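Local coordinates for hypothetical protein CC0527 (Caulobacter vibrioides, PDB 2O0Q), which is of unknown function but belongs to the DUF952 family, a member of the ADP-ribosyl clan of protein families, at residues Leu59-Glu64 with Ser91-Glu96; Gly67-Trp72 with Leu84-Leu89. All coordinates share one frame; numbering follows the deposited sequence.

From the N terminus, strand 3-9 lies in the middle of a six-stranded antiparallel sheet, and strand 56-62 runs along it. At the end of 56-62 the chain turns into 70-74, at one edge of the sheet, returns along 80-84, passes through 88-89, which pairs with 21-22 in a small separate sheet, and ends the main sheet with 93-98 at its other edge. Contact 2 (67-72 with 84-89) closes the shorter of two loops, and contact 1 (59-64 with 91-96) closes a longer one that encloses it. The two meet through a salt bridge, E92 OE2 to R86 NH2 at 2.7 Å, and through packing of A63 on L70 and of V61 on L88.

Contact 1 of 2, residues Leu59-Glu64 with Ser91-Glu96; sequences LAVEAE and SEVTRE
The carbonyl oxygen of A60 takes two hydrogen bonds from one residue, T94. The T94 amide N reaches A60 O at 2.9 Å, almost in line with the carbonyl though bent at the hydrogen (143°). The hydroxyl OG1 of T94 donates to A60 O at 2.8 Å, well above the carbonyl plane. With OG1 set between the backbone N and the carbonyl carbon (chi1 66°), the hydroxyl turns back to the oxygen that the amide also holds. From the same edge of its strand A60 gives its N to R95 O at 2.9 Å in a nearly straight bond. T94 and R95 thus both face A60, a classic beta bulge that interrupts the antiparallel pairing, with the short strand axes 4.8 Å apart.

The A60 methyl packs against the R95 chain, CB to CG 3.7 Å. On the sheet face of L59, V61 and V93, L59 crosses V93 at about a right angle, CD2 to CG1 4.1 Å, and runs beside the CB of E96. V61 CG1 lies 3.6 Å from E92 O. Past the bulge T94 CG2 sits by the backbone N and carboxylate of E62. There one water bridges strand 56-62 to the 3-10 residue ahead of 93-98, donating to E62 O at 2.8 Å and to E92 O.

The polar ends of two glutamates point elsewhere: E92 turns its carboxylate to R86 and the L89 amide, and E96 OE2 accepts from the indole NE1 of W13. Strand 93-98 is the outermost of the sheet here, and strand 56-62 lies between it and strand 3-9, pairing with the latter through L59 to K6 and V61 to I4. Helix 10-19 covers the L59 and V93 face with W13, while A60 and R95 pack on Y5 and L3 of strand 3-9.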
loop_
_atom_site.group_PDB
_atom_site.type_symbol
_atom_site.label_atom_id
_atom_site.label_comp_id
_atom_site.label_asym_id
_atom_site.label_seq_id
_atom_site.Cartn_x
_atom_site.Cartn_y
_atom_site.Cartn_z
ATOM N N LEU A 59 -3.401 -3.075 -2.719
ATOM C CA LEU A 59 -2.977 -4.404 -2.296
ATOM C C LEU A 59 -3.262 -4.552 -0.808
ATOM O O LEU A 59 -2.834 -3.721 -0.003
ATOM C CB LEU A 59 -1.476 -4.620 -2.530
ATOM C CG LEU A 59 -0.860 -4.406 -3.916
ATOM C CD1 LEU A 59 0.653 -4.572 -3.811
ATOM C CD2 LEU A 59 -1.451 -5.380 -4.938
ATOM N N ALA A 60 -3.998 -5.603 -0.456
ATOM C CA ALA A 60 -4.331 -5.895 0.936
ATOM C C ALA A 60 -3.360 -6.978 1.389
ATOM O O ALA A 60 -3.247 -8.029 0.750
ATOM C CB ALA A 60 -5.767 -6.387 1.041
ATOM N N VAL A 61 -2.667 -6.723 2.494
ATOM C CA VAL A 61 -1.666 -7.654 2.998
ATOM C C VAL A 61 -1.822 -8.036 4.469
ATOM O O VAL A 61 -2.036 -7.174 5.325
ATOM C CB VAL A 61 -0.251 -7.058 2.799
ATOM C CG1 VAL A 61 0.789 -7.969 3.408
ATOM C CG2 VAL A 61 0.020 -6.841 1.312
ATOM N N GLU A 62 -1.708 -9.330 4.759
ATOM C CA GLU A 62 -1.803 -9.799 6.136
ATOM C C GLU A 62 -0.468 -9.443 6.785
ATOM O O GLU A 62 0.579 -9.910 6.347
ATOM C CB GLU A 62 -2.017 -11.311 6.179
ATOM C CG GLU A 62 -2.765 -11.762 7.412
ATOM C CD GLU A 62 -4.207 -11.293 7.403
ATOM O OE1 GLU A 62 -4.781 -11.091 8.495
ATOM O OE2 GLU A 62 -4.770 -11.137 6.298
ATOM N N ALA A 63 -0.508 -8.621 7.828
ATOM C CA ALA A 63 0.710 -8.174 8.498
ATOM C C ALA A 63 1.467 -9.211 9.326
ATOM O O ALA A 63 2.686 -9.318 9.219
ATOM C CB ALA A 63 0.399 -6.959 9.366
ATOM N N GLU A 64 0.749 -9.965 10.152
ATOM C CA GLU A 64 1.372 -10.962 11.019
ATOM C C GLU A 64 2.361 -11.909 10.334
ATOM O O GLU A 64 3.493 -12.066 10.792
ATOM C CB GLU A 64 0.293 -11.762 11.744
ATOM N N SER A 91 3.225 -13.304 -3.546
ATOM C CA SER A 91 2.459 -14.322 -2.828
ATOM C C SER A 91 1.966 -13.850 -1.461
ATOM O O SER A 91 1.109 -14.490 -0.848
ATOM C CB SER A 91 3.302 -15.588 -2.640
ATOM O OG SER A 91 4.445 -15.335 -1.839
ATOM N N GLU A 92 2.504 -12.737 -0.980
ATOM C CA GLU A 92 2.100 -12.224 0.324
ATOM C C GLU A 92 0.885 -11.302 0.249
ATOM O O GLU A 92 0.391 -10.818 1.271
ATOM C CB GLU A 92 3.282 -11.517 0.991
ATOM C CG GLU A 92 4.403 -12.474 1.371
ATOM C CD GLU A 92 5.598 -11.790 1.999
ATOM O OE1 GLU A 92 6.074 -10.782 1.436
ATOM O OE2 GLU A 92 6.072 -12.272 3.053
ATOM N N VAL A 93 0.403 -11.063 -0.966
ATOM C CA VAL A 93 -0.770 -10.222 -1.159
ATOM C C VAL A 93 -2.008 -11.104 -1.051
ATOM O O VAL A 93 -2.155 -12.066 -1.805
ATOM C CB VAL A 93 -0.765 -9.549 -2.548
ATOM C CG1 VAL A 93 -2.088 -8.846 -2.780
ATOM C CG2 VAL A 93 0.383 -8.557 -2.645
ATOM N N THR A 94 -2.898 -10.774 -0.118
ATOM C CA THR A 94 -4.115 -11.556 0.078
ATOM C C THR A 94 -5.145 -11.252 -1.008
ATOM O O THR A 94 -5.816 -12.157 -1.505
ATOM C CB THR A 94 -4.720 -11.296 1.471
ATOM O OG1 THR A 94 -5.171 -9.939 1.560
ATOM C CG2 THR A 94 -3.673 -11.540 2.547
ATOM N N ARG A 95 -5.275 -9.980 -1.374
ATOM C CA ARG A 95 -6.202 -9.597 -2.433
ATOM C C ARG A 95 -5.892 -8.217 -2.995
ATOM O O ARG A 95 -5.327 -7.363 -2.309
ATOM C CB ARG A 95 -7.658 -9.648 -1.950
ATOM C CG ARG A 95 -8.040 -8.637 -0.888
ATOM C CD ARG A 95 -9.563 -8.515 -0.791
ATOM N NE ARG A 95 -9.988 -7.799 0.410
ATOM C CZ ARG A 95 -10.049 -8.346 1.623
ATOM N NH1 ARG A 95 -9.719 -9.620 1.795
ATOM N NH2 ARG A 95 -10.432 -7.618 2.664
ATOM N N GLU A 96 -6.259 -8.017 -4.255
ATOM C CA GLU A 96 -6.034 -6.751 -4.933
ATOM C C GLU A 96 -7.339 -6.218 -5.495
ATOM O O GLU A 96 -8.322 -6.952 -5.616
ATOM C CB GLU A 96 -5.024 -6.923 -6.069
ATOM C CG GLU A 96 -5.398 -7.995 -7.078
ATOM C CD GLU A 96 -4.460 -8.011 -8.270
ATOM O OE1 GLU A 96 -4.594 -7.134 -9.148
ATOM O OE2 GLU A 96 -3.576 -8.894 -8.323
HETATM O O HOH W 1 0.888 -11.605 4.139
#

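Contact 2 of 2, residues Gly67-Trp72 with Leu84-Leu89; sequences GEDLKW and LYRPLL
The hairpin of strands 70-74 and 80-84, at an edge of the six-stranded sheet, ends in this contact, where D69 and Y85 continue the pairing just beyond the strands. The Y85 amide N donates to D69 O at 2.8 Å, nearly straight at the hydrogen (171°) and tilted from the carbonyl plane. The same oxygen lies near the plane of the Y85 ring, at its edge, and takes a CA-H...O contact from L84. L70 and L84 form the adjoining non-hydrogen-bonded pair; L84 CD1 packs on L70 CB at 4.2 Å.

K71 lies over one face of the Y85 ring. Its extended chain crosses the tyrosine at about a right angle, CD passing 3.4 Å from Y85 CE1, and puts NZ 4.0 Å from the ring centroid, only 6° off the normal. This is a cation-pi interaction, with the CE methylene adding a CH-pi contact. Beyond the ring, Y85 OH hydrogen-bonds to E73, and F33 meets the ring.

The chain enters the hairpin through a type I turn from G67 to L70 and leaves it through an inverse gamma turn centred on Y85, which bends it away from strand 80-84. After that bend R86 comes back to D69. D69 OD2 touches R86 CD at 3.2 Å and lies near the guanidinium plane, at its edge; the salt bridge to NE is long, 3.7 Å, and the carboxylate plane is turned 77° from the guanidinium. The R86 chain runs extended from CG to NE and crosses the D69 side chain at about a right angle. L84 CD1 lies over one guanidinium face, while NH2 bonds to L66 O and has E92 as its second partner.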
loop_
_atom_site.group_PDB
_atom_site.type_symbol
_atom_site.label_atom_id
_atom_site.label_comp_id
_atom_site.label_asym_id
_atom_site.label_seq_id
_atom_site.Cartn_x
_atom_site.Cartn_y
_atom_site.Cartn_z
ATOM N N GLY A 67 6.516 -11.177 9.344
ATOM C CA GLY A 67 7.722 -11.395 10.119
ATOM C C GLY A 67 8.347 -10.150 10.717
ATOM O O GLY A 67 7.729 -9.084 10.772
ATOM N N GLU A 68 9.594 -10.290 11.154
ATOM C CA GLU A 68 10.328 -9.202 11.789
ATOM C C GLU A 68 10.675 -8.022 10.891
ATOM O O GLU A 68 10.927 -6.926 11.391
ATOM C CB GLU A 68 11.615 -9.741 12.422
ATOM C CG GLU A 68 12.579 -10.386 11.437
ATOM C CD GLU A 68 13.887 -10.800 12.091
ATOM O OE1 GLU A 68 13.841 -11.536 13.102
ATOM O OE2 GLU A 68 14.961 -10.392 11.594
ATOM N N ASP A 69 10.701 -8.230 9.579
ATOM C CA ASP A 69 11.037 -7.133 8.680
ATOM C C ASP A 69 9.940 -6.077 8.599
ATOM O O ASP A 69 10.130 -5.022 7.993
ATOM C CB ASP A 69 11.377 -7.654 7.280
ATOM C CG ASP A 69 12.742 -8.325 7.227
ATOM O OD1 ASP A 69 13.704 -7.754 7.781
ATOM O OD2 ASP A 69 12.856 -9.415 6.627
ATOM N N LEU A 70 8.793 -6.364 9.207
ATOM C CA LEU A 70 7.694 -5.405 9.230
ATOM C C LEU A 70 7.841 -4.641 10.536
ATOM O O LEU A 70 7.750 -5.223 11.619
ATOM C CB LEU A 70 6.334 -6.108 9.216
ATOM C CG LEU A 70 5.092 -5.278 8.850
ATOM C CD1 LEU A 70 3.895 -5.843 9.608
ATOM C CD2 LEU A 70 5.270 -3.813 9.188
ATOM N N LYS A 71 8.075 -3.339 10.435
ATOM C CA LYS A 71 8.229 -2.519 11.624
ATOM C C LYS A 71 7.098 -1.504 11.679
ATOM O O LYS A 71 6.750 -0.895 10.663
ATOM C CB LYS A 71 9.568 -1.773 11.594
ATOM C CG LYS A 71 10.796 -2.657 11.452
ATOM C CD LYS A 71 12.061 -1.810 11.406
ATOM C CE LYS A 71 13.307 -2.661 11.191
ATOM N NZ LYS A 71 14.533 -1.821 11.026
ATOM N N TRP A 72 6.513 -1.345 12.860
ATOM C CA TRP A 72 5.440 -0.373 13.054
ATOM C C TRP A 72 6.104 0.831 13.684
ATOM O O TRP A 72 6.542 0.774 14.831
ATOM C CB TRP A 72 4.361 -0.930 13.979
ATOM C CG TRP A 72 3.568 -2.019 13.335
ATOM C CD1 TRP A 72 3.900 -3.344 13.251
ATOM C CD2 TRP A 72 2.323 -1.874 12.648
ATOM N NE1 TRP A 72 2.936 -4.032 12.554
ATOM C CE2 TRP A 72 1.955 -3.152 12.173
ATOM C CE3 TRP A 72 1.481 -0.787 12.387
ATOM C CZ2 TRP A 72 0.778 -3.371 11.450
ATOM C CZ3 TRP A 72 0.314 -1.004 11.668
ATOM C CH2 TRP A 72 -0.027 -2.288 11.209
ATOM N N LEU A 84 7.741 -2.021 5.750
ATOM C CA LEU A 84 8.352 -3.312 5.426
ATOM C C LEU A 84 9.761 -3.123 4.876
ATOM O O LEU A 84 9.949 -2.608 3.774
ATOM C CB LEU A 84 7.491 -4.076 4.409
ATOM C CG LEU A 84 7.968 -5.494 4.064
ATOM C CD1 LEU A 84 7.969 -6.355 5.322
ATOM C CD2 LEU A 84 7.065 -6.104 2.995
ATOM N N TYR A 85 10.746 -3.554 5.658
ATOM C CA TYR A 85 12.142 -3.414 5.280
ATOM C C TYR A 85 12.666 -4.558 4.425
ATOM O O TYR A 85 13.703 -5.158 4.725
ATOM C CB TYR A 85 13.001 -3.247 6.536
ATOM C CG TYR A 85 12.829 -1.891 7.187
ATOM C CD1 TYR A 85 11.644 -1.543 7.838
ATOM C CD2 TYR A 85 13.838 -0.934 7.107
ATOM C CE1 TYR A 85 11.473 -0.264 8.390
ATOM C CE2 TYR A 85 13.678 0.334 7.650
ATOM C CZ TYR A 85 12.503 0.665 8.286
ATOM O OH TYR A 85 12.376 1.926 8.820
ATOM N N ARG A 86 11.937 -4.838 3.350
ATOM C CA ARG A 86 12.286 -5.883 2.392
ATOM C C ARG A 86 11.212 -5.865 1.316
ATOM O O ARG A 86 10.114 -5.361 1.539
ATOM C CB ARG A 86 12.314 -7.263 3.058
ATOM C CG ARG A 86 10.961 -7.789 3.541
ATOM C CD ARG A 86 11.099 -9.254 3.970
ATOM N NE ARG A 86 9.885 -9.833 4.543
ATOM C CZ ARG A 86 8.784 -10.140 3.860
ATOM N NH1 ARG A 86 8.714 -9.927 2.551
ATOM N NH2 ARG A 86 7.748 -10.676 4.495
ATOM N N PRO A 87 11.515 -6.402 0.128
ATOM C CA PRO A 87 10.484 -6.395 -0.913
ATOM C C PRO A 87 9.262 -7.217 -0.506
ATOM O O PRO A 87 9.369 -8.166 0.275
ATOM C CB PRO A 87 11.214 -6.965 -2.134
ATOM C CG PRO A 87 12.341 -7.766 -1.533
ATOM C CD PRO A 87 12.792 -6.915 -0.389
ATOM N N LEU A 88 8.096 -6.831 -1.017
ATOM C CA LEU A 88 6.862 -7.546 -0.714
ATOM C C LEU A 88 6.650 -8.632 -1.755
ATOM O O LEU A 88 6.574 -8.356 -2.950
ATOM C CB LEU A 88 5.672 -6.589 -0.724
ATOM C CG LEU A 88 4.271 -7.168 -0.548
ATOM C CD1 LEU A 88 4.110 -7.695 0.869
ATOM C CD2 LEU A 88 3.244 -6.087 -0.836
ATOM N N LEU A 89 6.566 -9.874 -1.298
ATOM C CA LEU A 89 6.355 -10.996 -2.198
ATOM C C LEU A 89 4.976 -10.907 -2.830
ATOM O O LEU A 89 4.012 -10.498 -2.181
ATOM C CB LEU A 89 6.482 -12.310 -1.427
ATOM C CG LEU A 89 7.770 -13.132 -1.537
ATOM C CD1 LEU A 89 8.996 -12.244 -1.642
ATOM C CD2 LEU A 89 7.850 -14.057 -0.336
#